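Local coordinates for extracellular solute-binding protein, family 1 (Bifidobacterium longum subsp. infantis, PDB 6FTH) that probably binds human milk oligosaccharides as the extracellular solute-binding component of an ABC transporter, at residues R202-Y207 with Q476-W481; Y365-Q368 with S373-N376; K108-D111 with N115-Q118; L165-P170 with E177-A182; G26-S31 with K350-K355. All coordinates share one frame; numbering follows the deposited sequence.

In the fold
Interactions 1, 2 and 5 are buried, whereas 3 and 4 lie partly at the surface. Interactions 2 and 3 each lie on the same side of the chain's centre as interaction 5: 3 and 5 have centres about 17 Å apart and touch where Asp109 CG meets Leu354 CD1 at 3.8 Å, and helices 350-360 (interaction 5) and 363-371 (interaction 2) follow one another in sequence. Interactions 1 and 4 lie across the chain's centre from 3 and 5. Interactions 1 and 5 join segments hundreds of residues apart, and both are purely apolar; interaction 4 is apolar too, but local. Interaction 2 adds a buried amide-to-backbone bond, and interaction 3 a salt bridge between exposed residues.

Interaction 1 (R202-Y207 with Q476-W481); sequences RKLDSY and QKTATW
The irregular chain 202-207 comes nearest the helical segment 476-481 where the CA atoms of Leu204 and Ala479 stand 7.2 Å apart, a gap that one side chain can span. Leu204 does so: CG lies beside the backbone N and anti to the carbonyl carbon (chi1 -53°), and the extended second torsion sends CD1 out as the leading atom. Leu204 CD1 rests between two successive helical residues, with Thr478 CG2 at 3.7 Å and Ala479 CB at 4.0 Å. Between these two the backbone takes part as well, since Leu204 CD1 is 3.8 Å from Ala479 N. The leucine and threonine side chains run at about a right angle. In the two-lobed fold expected for relatives of type 2 periplasmic binding proteins, this contact ties the loop after the edge strand 197-199 to the long helix 457-484. Thr478 divides its branches by chemistry: CG2 serves the leucine, while OG1 is hydrogen-bonded to Val474 O one turn back in the helix and to Tyr251 OH. Trp271 also touches the buried Leu204. The loop next to it is braced by its own polar groups. Lys203 NZ donates to Leu204 O over 2.7 Å, approaching almost in line with the carbonyl, and Ser206 N meets the anti lone pair of Asp205 OD1 at 2.7 Å with an N-H...O angle of 153°.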
# COMPACT_ATOMS: atom_id res chain seq x y z
N ARG A 202 3.10 -12.42 -9.87
CA ARG A 202 2.32 -12.99 -8.78
C ARG A 202 1.01 -13.57 -9.29
O ARG A 202 0.44 -13.09 -10.28
CB ARG A 202 1.93 -11.90 -7.79
CG ARG A 202 3.05 -11.46 -6.86
CD ARG A 202 2.55 -10.43 -5.84
NE ARG A 202 3.36 -10.48 -4.61
CZ ARG A 202 3.04 -9.90 -3.46
NH1 ARG A 202 1.93 -9.17 -3.35
NH2 ARG A 202 3.84 -10.04 -2.41
N LYS A 203 0.50 -14.57 -8.58
CA LYS A 203 -0.82 -15.08 -8.85
C LYS A 203 -1.85 -14.02 -8.50
O LYS A 203 -1.55 -13.03 -7.85
CB LYS A 203 -1.08 -16.36 -8.04
CG LYS A 203 -1.24 -16.15 -6.54
CD LYS A 203 -1.58 -17.47 -5.81
CE LYS A 203 -2.98 -17.95 -6.09
NZ LYS A 203 -4.02 -17.04 -5.50
N LEU A 204 -3.09 -14.26 -8.90
CA LEU A 204 -4.17 -13.34 -8.62
C LEU A 204 -4.79 -13.60 -7.24
O LEU A 204 -4.54 -14.62 -6.60
CB LEU A 204 -5.22 -13.40 -9.72
CG LEU A 204 -4.72 -13.23 -11.15
CD1 LEU A 204 -5.87 -13.28 -12.12
CD2 LEU A 204 -3.94 -11.93 -11.33
N ASP A 205 -5.59 -12.63 -6.79
CA ASP A 205 -6.32 -12.67 -5.53
C ASP A 205 -7.71 -12.12 -5.84
O ASP A 205 -8.06 -11.94 -7.01
CB ASP A 205 -5.56 -11.91 -4.43
CG ASP A 205 -5.88 -12.40 -3.01
OD1 ASP A 205 -7.04 -12.73 -2.71
OD2 ASP A 205 -4.95 -12.43 -2.17
N SER A 206 -8.48 -11.85 -4.80
CA SER A 206 -9.84 -11.34 -4.99
C SER A 206 -9.87 -9.83 -5.23
O SER A 206 -10.95 -9.26 -5.44
CB SER A 206 -10.69 -11.68 -3.77
OG SER A 206 -10.11 -11.13 -2.61
N TYR A 207 -8.71 -9.20 -5.19
CA TYR A 207 -8.50 -7.80 -5.53
C TYR A 207 -7.14 -7.74 -6.20
O TYR A 207 -6.35 -8.68 -6.09
CB TYR A 207 -8.48 -6.94 -4.26
CG TYR A 207 -7.36 -7.30 -3.29
CD1 TYR A 207 -7.43 -8.46 -2.52
CD2 TYR A 207 -6.25 -6.49 -3.15
CE1 TYR A 207 -6.42 -8.78 -1.64
CE2 TYR A 207 -5.23 -6.81 -2.29
CZ TYR A 207 -5.32 -7.95 -1.53
OH TYR A 207 -4.29 -8.25 -0.68
N GLN A 476 -11.16 -15.83 -11.86
CA GLN A 476 -11.15 -17.09 -12.58
C GLN A 476 -10.89 -16.87 -14.07
O GLN A 476 -10.03 -17.53 -14.66
CB GLN A 476 -12.48 -17.82 -12.35
CG GLN A 476 -12.55 -19.21 -12.95
CD GLN A 476 -12.99 -19.23 -14.41
OE1 GLN A 476 -12.27 -19.73 -15.28
NE2 GLN A 476 -14.18 -18.69 -14.67
N LYS A 477 -11.65 -15.97 -14.70
CA LYS A 477 -11.49 -15.77 -16.13
C LYS A 477 -10.14 -15.17 -16.46
O LYS A 477 -9.51 -15.56 -17.45
CB LYS A 477 -12.61 -14.89 -16.69
CG LYS A 477 -14.02 -15.46 -16.48
CD LYS A 477 -14.55 -16.20 -17.69
CE LYS A 477 -13.62 -17.27 -18.18
NZ LYS A 477 -14.31 -18.27 -19.05
N THR A 478 -9.68 -14.20 -15.67
CA THR A 478 -8.42 -13.56 -15.99
C THR A 478 -7.28 -14.58 -15.96
O THR A 478 -6.47 -14.65 -16.90
CB THR A 478 -8.16 -12.40 -15.02
OG1 THR A 478 -9.20 -11.41 -15.15
CG2 THR A 478 -6.84 -11.74 -15.36
N ALA A 479 -7.22 -15.40 -14.91
CA ALA A 479 -6.14 -16.37 -14.80
C ALA A 479 -6.22 -17.39 -15.93
O ALA A 479 -5.20 -17.74 -16.54
CB ALA A 479 -6.19 -17.07 -13.44
N THR A 480 -7.43 -17.86 -16.24
CA THR A 480 -7.58 -18.85 -17.31
C THR A 480 -7.15 -18.27 -18.66
O THR A 480 -6.42 -18.91 -19.42
CB THR A 480 -9.04 -19.33 -17.36
OG1 THR A 480 -9.34 -19.99 -16.12
CG2 THR A 480 -9.27 -20.26 -18.54
N TRP A 481 -7.58 -17.04 -18.96
CA TRP A 481 -7.25 -16.44 -20.24
C TRP A 481 -5.75 -16.15 -20.35
O TRP A 481 -5.18 -16.25 -21.45
CB TRP A 481 -8.01 -15.13 -20.40
CG TRP A 481 -9.47 -15.28 -20.63
CD1 TRP A 481 -10.13 -16.34 -21.18
CD2 TRP A 481 -10.47 -14.30 -20.32
NE1 TRP A 481 -11.48 -16.08 -21.24
CE2 TRP A 481 -11.72 -14.83 -20.71
CE3 TRP A 481 -10.43 -13.02 -19.75
CZ2 TRP A 481 -12.91 -14.13 -20.56
CZ3 TRP A 481 -11.63 -12.31 -19.59
CH2 TRP A 481 -12.85 -12.87 -19.99

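Interaction 2 (Y365-Q368 with S373-N376)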
# COMPACT_ATOMS: atom_id res chain seq x y z
N TYR A 365 7.17 11.71 20.25
CA TYR A 365 6.64 10.34 20.28
C TYR A 365 6.40 9.76 18.89
O TYR A 365 6.45 8.54 18.72
CB TYR A 365 5.42 10.23 21.20
CG TYR A 365 5.85 10.41 22.63
CD1 TYR A 365 6.62 9.46 23.24
CD2 TYR A 365 5.57 11.57 23.32
CE1 TYR A 365 7.10 9.62 24.54
CE2 TYR A 365 6.03 11.76 24.63
CZ TYR A 365 6.79 10.78 25.22
OH TYR A 365 7.27 10.95 26.50
N SER A 366 6.17 10.59 17.88
CA SER A 366 6.04 10.05 16.53
C SER A 366 7.36 9.45 16.06
O SER A 366 7.39 8.34 15.52
CB SER A 366 5.56 11.14 15.57
OG SER A 366 4.20 11.49 15.78
N VAL A 367 8.47 10.14 16.31
CA VAL A 367 9.76 9.61 15.90
C VAL A 367 10.10 8.35 16.68
O VAL A 367 10.57 7.36 16.10
CB VAL A 367 10.87 10.68 16.00
CG1 VAL A 367 12.22 10.04 15.75
CG2 VAL A 367 10.61 11.80 15.00
N GLN A 368 9.83 8.34 17.99
CA GLN A 368 10.17 7.17 18.80
C GLN A 368 9.26 5.98 18.49
O GLN A 368 9.72 4.83 18.50
CB GLN A 368 10.17 7.52 20.29
CG GLN A 368 11.33 8.41 20.69
CD GLN A 368 11.39 8.60 22.19
OE1 GLN A 368 12.15 7.91 22.88
NE2 GLN A 368 10.56 9.51 22.71
N SER A 373 12.85 3.92 20.78
CA SER A 373 13.19 4.90 21.80
C SER A 373 14.52 5.58 21.51
O SER A 373 15.46 4.97 20.99
CB SER A 373 13.30 4.18 23.15
OG SER A 373 12.10 3.49 23.47
N PHE A 374 14.59 6.88 21.84
CA PHE A 374 15.85 7.61 21.77
C PHE A 374 16.91 6.91 22.61
O PHE A 374 16.65 6.45 23.73
CB PHE A 374 15.64 9.04 22.30
CG PHE A 374 14.77 9.90 21.41
CD1 PHE A 374 14.90 9.87 20.04
CD2 PHE A 374 13.82 10.72 21.98
CE1 PHE A 374 14.10 10.67 19.25
CE2 PHE A 374 13.02 11.52 21.21
CZ PHE A 374 13.15 11.50 19.84
N GLY A 375 18.12 6.80 22.06
CA GLY A 375 19.21 6.12 22.72
C GLY A 375 19.25 4.63 22.53
O GLY A 375 20.24 4.00 22.92
N ASN A 376 18.22 4.03 21.95
CA ASN A 376 18.24 2.61 21.64
C ASN A 376 18.72 2.46 20.20
O ASN A 376 19.90 2.20 19.97
CB ASN A 376 16.86 2.00 21.91
CG ASN A 376 16.83 0.50 21.71
OD1 ASN A 376 17.65 -0.06 20.96
ND2 ASN A 376 15.87 -0.16 22.35
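Gln368 and Phe374 make the tight part of this contact, the glutamine lying over one face of the ring. Gln368 CG stands 3.5 Å from the centroid of the Phe374 ring and 8° off the ring normal, a CH-pi contact. Beyond CG the chain is extended, which lays the amide over the rim: the amide and ring planes are only 10° apart, and Gln368 CD comes to 3.2 Å from Phe374 CD2. The same amide reaches the backbone, where Phe374 N donates to Gln368 OE1 over 2.8 Å at an N-H...O angle of 168°, from a position tilted out of the carbonyl plane. Packing is looser at the far end of the ring. Val367 CG1 approaches CE1 of Phe374 obliquely, at 4.0 Å, and Phe374 itself remains partly exposed, whereas Gln368, Val367 and Ser373 are buried. Ser373 points its CB bond away from the helix, and its OG is hydrogen-bonded to Trp48 N. The contact thus holds the chain leaving helix 363-371 against that helix's own last turns. Because NE2 of Gln368 donates to Lys364 O while OE1 accepts from Phe374 N, each end of the buried amide has a partner, which probably fixes which way round it sits.

Interaction 3 (K108-D111 with N115-Q118)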
# COMPACT_ATOMS: atom_id res chain seq x y z
N LYS A 108 -14.55 17.28 16.40
CA LYS A 108 -15.01 18.24 17.41
C LYS A 108 -13.99 18.46 18.51
O LYS A 108 -14.20 19.34 19.35
CB LYS A 108 -16.30 17.75 18.07
CG LYS A 108 -17.48 17.51 17.12
CD LYS A 108 -17.87 18.79 16.40
CE LYS A 108 -19.12 18.60 15.55
NZ LYS A 108 -18.89 17.63 14.43
N ASP A 109 -12.91 17.67 18.53
CA ASP A 109 -11.95 17.66 19.63
C ASP A 109 -10.58 18.19 19.22
O ASP A 109 -9.61 18.04 19.98
CB ASP A 109 -11.79 16.23 20.16
CG ASP A 109 -13.05 15.69 20.80
OD1 ASP A 109 -13.83 16.50 21.34
OD2 ASP A 109 -13.25 14.45 20.78
N LEU A 110 -10.46 18.81 18.05
CA LEU A 110 -9.13 19.14 17.55
C LEU A 110 -8.42 20.18 18.39
O LEU A 110 -7.18 20.23 18.39
CB LEU A 110 -9.20 19.55 16.08
CG LEU A 110 -9.30 18.36 15.11
CD1 LEU A 110 -9.71 18.85 13.72
CD2 LEU A 110 -7.98 17.63 15.03
N ASP A 111 -9.14 21.02 19.14
CA ASP A 111 -8.43 22.01 19.94
C ASP A 111 -7.69 21.38 21.11
O ASP A 111 -6.75 21.98 21.63
CB ASP A 111 -9.40 23.10 20.43
CG ASP A 111 -9.85 24.02 19.31
OD1 ASP A 111 -9.13 24.15 18.28
OD2 ASP A 111 -10.93 24.63 19.47
N ASN A 115 -1.16 19.07 18.12
CA ASN A 115 -0.15 18.46 17.26
C ASN A 115 -0.82 17.77 16.08
O ASN A 115 -0.21 17.64 15.01
CB ASN A 115 0.70 17.45 18.05
CG ASN A 115 1.54 18.12 19.14
OD1 ASN A 115 2.02 19.24 18.97
ND2 ASN A 115 1.71 17.43 20.25
N VAL A 116 -2.05 17.31 16.27
CA VAL A 116 -2.85 16.75 15.18
C VAL A 116 -3.32 17.85 14.26
O VAL A 116 -3.33 17.70 13.04
CB VAL A 116 -4.05 15.96 15.74
CG1 VAL A 116 -4.94 15.43 14.60
CG2 VAL A 116 -3.60 14.80 16.63
N LYS A 117 -3.72 18.99 14.82
CA LYS A 117 -4.06 20.13 13.97
C LYS A 117 -2.87 20.53 13.09
O LYS A 117 -3.04 20.88 11.92
CB LYS A 117 -4.49 21.33 14.82
CG LYS A 117 -5.90 21.25 15.34
CD LYS A 117 -6.43 22.62 15.73
CE LYS A 117 -5.68 23.20 16.90
NZ LYS A 117 -6.39 24.46 17.34
N GLN A 118 -1.67 20.50 13.66
CA GLN A 118 -0.49 20.86 12.88
C GLN A 118 -0.24 19.83 11.78
O GLN A 118 0.09 20.19 10.64
CB GLN A 118 0.72 20.97 13.81
CG GLN A 118 1.94 21.49 13.14
CD GLN A 118 1.82 22.95 12.80
OE1 GLN A 118 1.07 23.68 13.45
NE2 GLN A 118 2.54 23.38 11.78
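Leu110 and Lys117 bring the two segments closest, their CA atoms 6.3 Å apart; the 3-10 segment 108-111 and the helical segment 115-118 are joined by a link of three residues, and the chain turns through roughly a right angle between them. The inner half is apolar. Leu110 CD2 meets Val116 CG1 at 3.8 Å, with the two side chains at about a right angle, and Val116 also packs on Tyr361. Outside this pair lies Lys117. Lys117 CG is 3.8 Å from Leu110 CB and 3.5 Å from Leu110 O, so the methylenes pass aslant over Leu110 CB and stay close to its carbonyl oxygen. A bend at the third torsion (chi3 -66°) then carries the amine across, and Lys117 NZ stands 2.9 Å from Asp111 OD1 in a salt bridge. The lysine meets that oxygen on its anti side, 24° out of the carboxylate plane. At the helix start, Asn115 N is hydrogen-bonded to Asn358 OD1, which places this turn against the end of helix 350-360. Since Asp111 and Lys117 are both exposed, solvent probably screens their attraction, and the pair combines one ionic link at the surface with burial of the lysine's methylenes against Leu110.

Interaction 4 (L165-P170 with E177-A182)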
# COMPACT_ATOMS: atom_id res chain seq x y z
N LEU A 165 24.15 -8.62 -22.56
CA LEU A 165 23.59 -9.05 -23.83
C LEU A 165 23.55 -7.94 -24.87
O LEU A 165 23.16 -8.19 -26.01
CB LEU A 165 22.18 -9.61 -23.63
CG LEU A 165 22.08 -10.82 -22.71
CD1 LEU A 165 20.63 -11.29 -22.63
CD2 LEU A 165 23.01 -11.94 -23.20
N GLY A 166 23.94 -6.72 -24.50
CA GLY A 166 23.90 -5.62 -25.44
C GLY A 166 22.48 -5.20 -25.79
O GLY A 166 22.18 -4.93 -26.97
N LEU A 167 21.62 -5.11 -24.79
CA LEU A 167 20.24 -4.68 -24.91
C LEU A 167 20.02 -3.36 -24.19
O LEU A 167 20.62 -3.10 -23.15
CB LEU A 167 19.32 -5.72 -24.29
CG LEU A 167 19.38 -7.11 -24.92
CD1 LEU A 167 18.74 -8.11 -23.99
CD2 LEU A 167 18.71 -7.11 -26.25
N GLN A 168 19.15 -2.54 -24.75
CA GLN A 168 18.70 -1.33 -24.08
C GLN A 168 17.49 -1.64 -23.21
O GLN A 168 16.79 -2.63 -23.39
CB GLN A 168 18.33 -0.27 -25.11
CG GLN A 168 19.53 0.21 -25.93
CD GLN A 168 19.18 1.35 -26.86
OE1 GLN A 168 18.08 1.89 -26.82
NE2 GLN A 168 20.13 1.71 -27.72
N VAL A 169 17.25 -0.76 -22.24
CA VAL A 169 16.02 -0.86 -21.45
C VAL A 169 14.82 -0.79 -22.39
O VAL A 169 14.75 0.12 -23.24
CB VAL A 169 15.97 0.26 -20.41
CG1 VAL A 169 14.57 0.36 -19.80
CG2 VAL A 169 16.99 -0.00 -19.34
N PRO A 170 13.85 -1.71 -22.30
CA PRO A 170 12.73 -1.70 -23.25
C PRO A 170 11.74 -0.60 -22.94
O PRO A 170 11.43 -0.33 -21.77
CB PRO A 170 12.10 -3.08 -23.05
CG PRO A 170 12.43 -3.42 -21.62
CD PRO A 170 13.81 -2.89 -21.41
N GLU A 177 9.13 -7.84 -25.01
CA GLU A 177 9.09 -9.23 -25.42
C GLU A 177 10.45 -9.67 -25.97
O GLU A 177 10.94 -10.76 -25.64
CB GLU A 177 7.97 -9.44 -26.45
CG GLU A 177 7.82 -10.87 -26.85
CD GLU A 177 6.76 -11.09 -27.92
OE1 GLU A 177 6.20 -10.10 -28.46
OE2 GLU A 177 6.47 -12.27 -28.20
N ASN A 178 11.08 -8.81 -26.77
CA ASN A 178 12.38 -9.17 -27.34
C ASN A 178 13.43 -9.37 -26.25
O ASN A 178 14.21 -10.33 -26.29
CB ASN A 178 12.83 -8.10 -28.32
CG ASN A 178 14.17 -8.39 -28.95
OD1 ASN A 178 14.32 -9.35 -29.71
ND2 ASN A 178 15.17 -7.55 -28.64
N VAL A 179 13.45 -8.47 -25.26
CA VAL A 179 14.37 -8.63 -24.13
C VAL A 179 14.12 -9.93 -23.39
O VAL A 179 15.07 -10.66 -23.02
CB VAL A 179 14.23 -7.42 -23.18
CG1 VAL A 179 14.85 -7.71 -21.84
CG2 VAL A 179 14.80 -6.17 -23.82
N LEU A 180 12.85 -10.27 -23.15
CA LEU A 180 12.55 -11.47 -22.39
C LEU A 180 12.97 -12.72 -23.15
O LEU A 180 13.45 -13.68 -22.54
CB LEU A 180 11.06 -11.52 -22.07
CG LEU A 180 10.53 -10.41 -21.14
CD1 LEU A 180 9.06 -10.58 -20.97
CD2 LEU A 180 11.22 -10.42 -19.80
N LYS A 181 12.81 -12.74 -24.48
CA LYS A 181 13.28 -13.87 -25.28
C LYS A 181 14.78 -14.04 -25.15
O LYS A 181 15.29 -15.17 -25.08
CB LYS A 181 12.89 -13.70 -26.74
CG LYS A 181 11.38 -13.85 -27.00
CD LYS A 181 10.96 -13.60 -28.43
CE LYS A 181 9.44 -13.83 -28.59
NZ LYS A 181 8.95 -13.40 -29.95
N ALA A 182 15.52 -12.94 -25.16
CA ALA A 182 16.96 -13.00 -24.98
C ALA A 182 17.32 -13.53 -23.60
O ALA A 182 18.23 -14.37 -23.47
CB ALA A 182 17.54 -11.60 -25.17
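Ala182 CB is a small bump received between the ends of two leucines: Leu167 CD1 lies 3.9 Å from it and Leu165 CD1 4.0 Å. Both leucines place CG beside the backbone N (chi1 about -60°) and stretch out beyond it, and so their methyls reach the alanine although the nearest CA atoms are over 7 Å apart, those of Leu165 and Ala182 being 7.8 Å apart. Three residues earlier on the same helix face, Val179 supplies a larger knob. Val179 CG2 enters a shallow hollow in the loop, walled by Pro170 CB at 4.2 Å, Gln168 O at 4.1 Å and, more loosely, Leu167 CD1 at 4.4 Å. The proline ring and the valine cross at about a right angle. Leu162, on the preceding helix, touches both Leu167 and Val179, adding helix 159-165 to the contact. At the outer margin Asn178 ND2 comes only to 4.3 Å from Leu167 CD2, and the fit fades towards the exposed surface. The arrangement is that of two consecutive helices joined by a short packed connection: helix 159-165 ends in a Schellman motif, with Gly166 at positive phi (69°), after which the chain runs back along helix 173-185.

Interaction 5 (G26-S31 with K350-K355); sequences GKPIVS and KDAALK
On the side of helix 350-360 turned from the Val30-Ala352 contact, the amine of Lys350 is gripped by two groups, Glu104 OE1 in a salt bridge and the carbonyl oxygen of Ser345, tying the helix's first turn to both. The helix covers one face of the mixed sheet of a lobe with strand order 59-66, 29-36, 86-88, then antiparallel 339-343, consistent with the 2-1-3-n core of the lobe in type 2 periplasmic binding proteins. Strand 29-36 is an interior strand of that sheet: Val30 is hydrogen-bonded through its backbone to Lys59 and Glu61 on one neighbour, and Ser31 to Val86 on the other. Small residues on the helix let the two elements come close, the CA atoms of Val30 and Ala353 being 6.5 Å apart and those of Pro28 and Ala352 6.9 Å. Ala352 CB is the meeting point, with Val30 CG2 at 3.8 Å and Pro28 CG at 3.9 Å, so this one methyl rests on both the strand and the proline just before it. Ile29, between them, directs its CB bond away from the helix, as expected for neighbouring residues of a strand. A polar tie supplements the apolar seam, because Asn349 ND2, just ahead of the helix, is hydrogen-bonded to Ile29 O. Val86 and Leu343, from the other strands, also touch the buried Ala353. The first torsion of Val30 (chi1 179°) sets CG1 anti to the backbone N and divides its methyls between two helix residues: CG2 faces Ala352, while CG1 lies more loosely, 4.4 Å from Ala353 CB.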
# COMPACT_ATOMS: atom_id res chain seq x y z
N GLY A 26 -4.95 8.33 42.05
CA GLY A 26 -5.89 9.26 41.46
C GLY A 26 -5.70 9.53 39.98
O GLY A 26 -6.38 10.41 39.44
N LYS A 27 -4.81 8.81 39.30
CA LYS A 27 -4.56 9.11 37.90
C LYS A 27 -5.65 8.48 37.02
O LYS A 27 -6.09 7.36 37.30
CB LYS A 27 -3.20 8.59 37.47
CG LYS A 27 -2.04 9.39 38.04
CD LYS A 27 -0.76 9.12 37.28
CE LYS A 27 0.39 9.93 37.84
NZ LYS A 27 1.52 10.00 36.87
N PRO A 28 -6.09 9.17 35.97
CA PRO A 28 -7.12 8.58 35.11
C PRO A 28 -6.57 7.37 34.37
O PRO A 28 -5.42 7.36 33.93
CB PRO A 28 -7.46 9.72 34.13
CG PRO A 28 -6.28 10.63 34.16
CD PRO A 28 -5.72 10.53 35.55
N ILE A 29 -7.42 6.35 34.25
CA ILE A 29 -7.06 5.13 33.54
C ILE A 29 -7.60 5.21 32.12
O ILE A 29 -8.73 5.66 31.88
CB ILE A 29 -7.57 3.87 34.27
CG1 ILE A 29 -6.98 3.79 35.67
CG2 ILE A 29 -7.17 2.62 33.49
CD1 ILE A 29 -7.58 2.66 36.50
N VAL A 30 -6.77 4.81 31.17
CA VAL A 30 -7.12 4.77 29.75
C VAL A 30 -6.70 3.40 29.26
O VAL A 30 -5.53 3.05 29.32
CB VAL A 30 -6.38 5.86 28.95
CG1 VAL A 30 -6.74 5.77 27.46
CG2 VAL A 30 -6.68 7.25 29.51
N SER A 31 -7.67 2.61 28.79
CA SER A 31 -7.34 1.35 28.14
C SER A 31 -7.00 1.62 26.68
O SER A 31 -7.66 2.42 26.02
CB SER A 31 -8.49 0.35 28.23
OG SER A 31 -9.72 0.91 27.77
N LYS A 350 -11.97 11.04 28.64
CA LYS A 350 -11.70 11.46 27.27
C LYS A 350 -10.63 12.54 27.19
O LYS A 350 -9.89 12.61 26.21
CB LYS A 350 -12.98 11.93 26.58
CG LYS A 350 -13.94 10.79 26.26
CD LYS A 350 -15.16 11.27 25.53
CE LYS A 350 -16.17 10.17 25.39
NZ LYS A 350 -17.45 10.69 24.85
N ASP A 351 -10.52 13.39 28.22
CA ASP A 351 -9.46 14.40 28.22
C ASP A 351 -8.09 13.75 28.27
O ASP A 351 -7.17 14.15 27.55
CB ASP A 351 -9.63 15.34 29.41
CG ASP A 351 -10.85 16.24 29.26
OD1 ASP A 351 -11.13 16.68 28.13
OD2 ASP A 351 -11.52 16.50 30.28
N ALA A 352 -7.93 12.74 29.12
CA ALA A 352 -6.67 12.01 29.17
C ALA A 352 -6.40 11.31 27.84
O ALA A 352 -5.25 11.28 27.37
CB ALA A 352 -6.70 10.99 30.30
N ALA A 353 -7.44 10.75 27.22
CA ALA A 353 -7.25 10.05 25.95
C ALA A 353 -6.86 11.02 24.83
O ALA A 353 -6.03 10.68 23.97
CB ALA A 353 -8.52 9.29 25.59
N LEU A 354 -7.47 12.20 24.81
CA LEU A 354 -7.13 13.23 23.83
C LEU A 354 -5.73 13.79 24.07
O LEU A 354 -5.01 14.10 23.12
CB LEU A 354 -8.19 14.32 23.85
CG LEU A 354 -9.58 13.89 23.35
CD1 LEU A 354 -10.65 14.95 23.67
CD2 LEU A 354 -9.55 13.58 21.82
N LYS A 355 -5.32 13.90 25.34
CA LYS A 355 -3.95 14.28 25.63
C LYS A 355 -2.98 13.22 25.12
O LYS A 355 -1.92 13.54 24.57
CB LYS A 355 -3.77 14.50 27.13
CG LYS A 355 -2.31 14.70 27.50
CD LYS A 355 -2.11 15.55 28.74
CE LYS A 355 -2.68 14.91 29.95
NZ LYS A 355 -2.05 15.51 31.20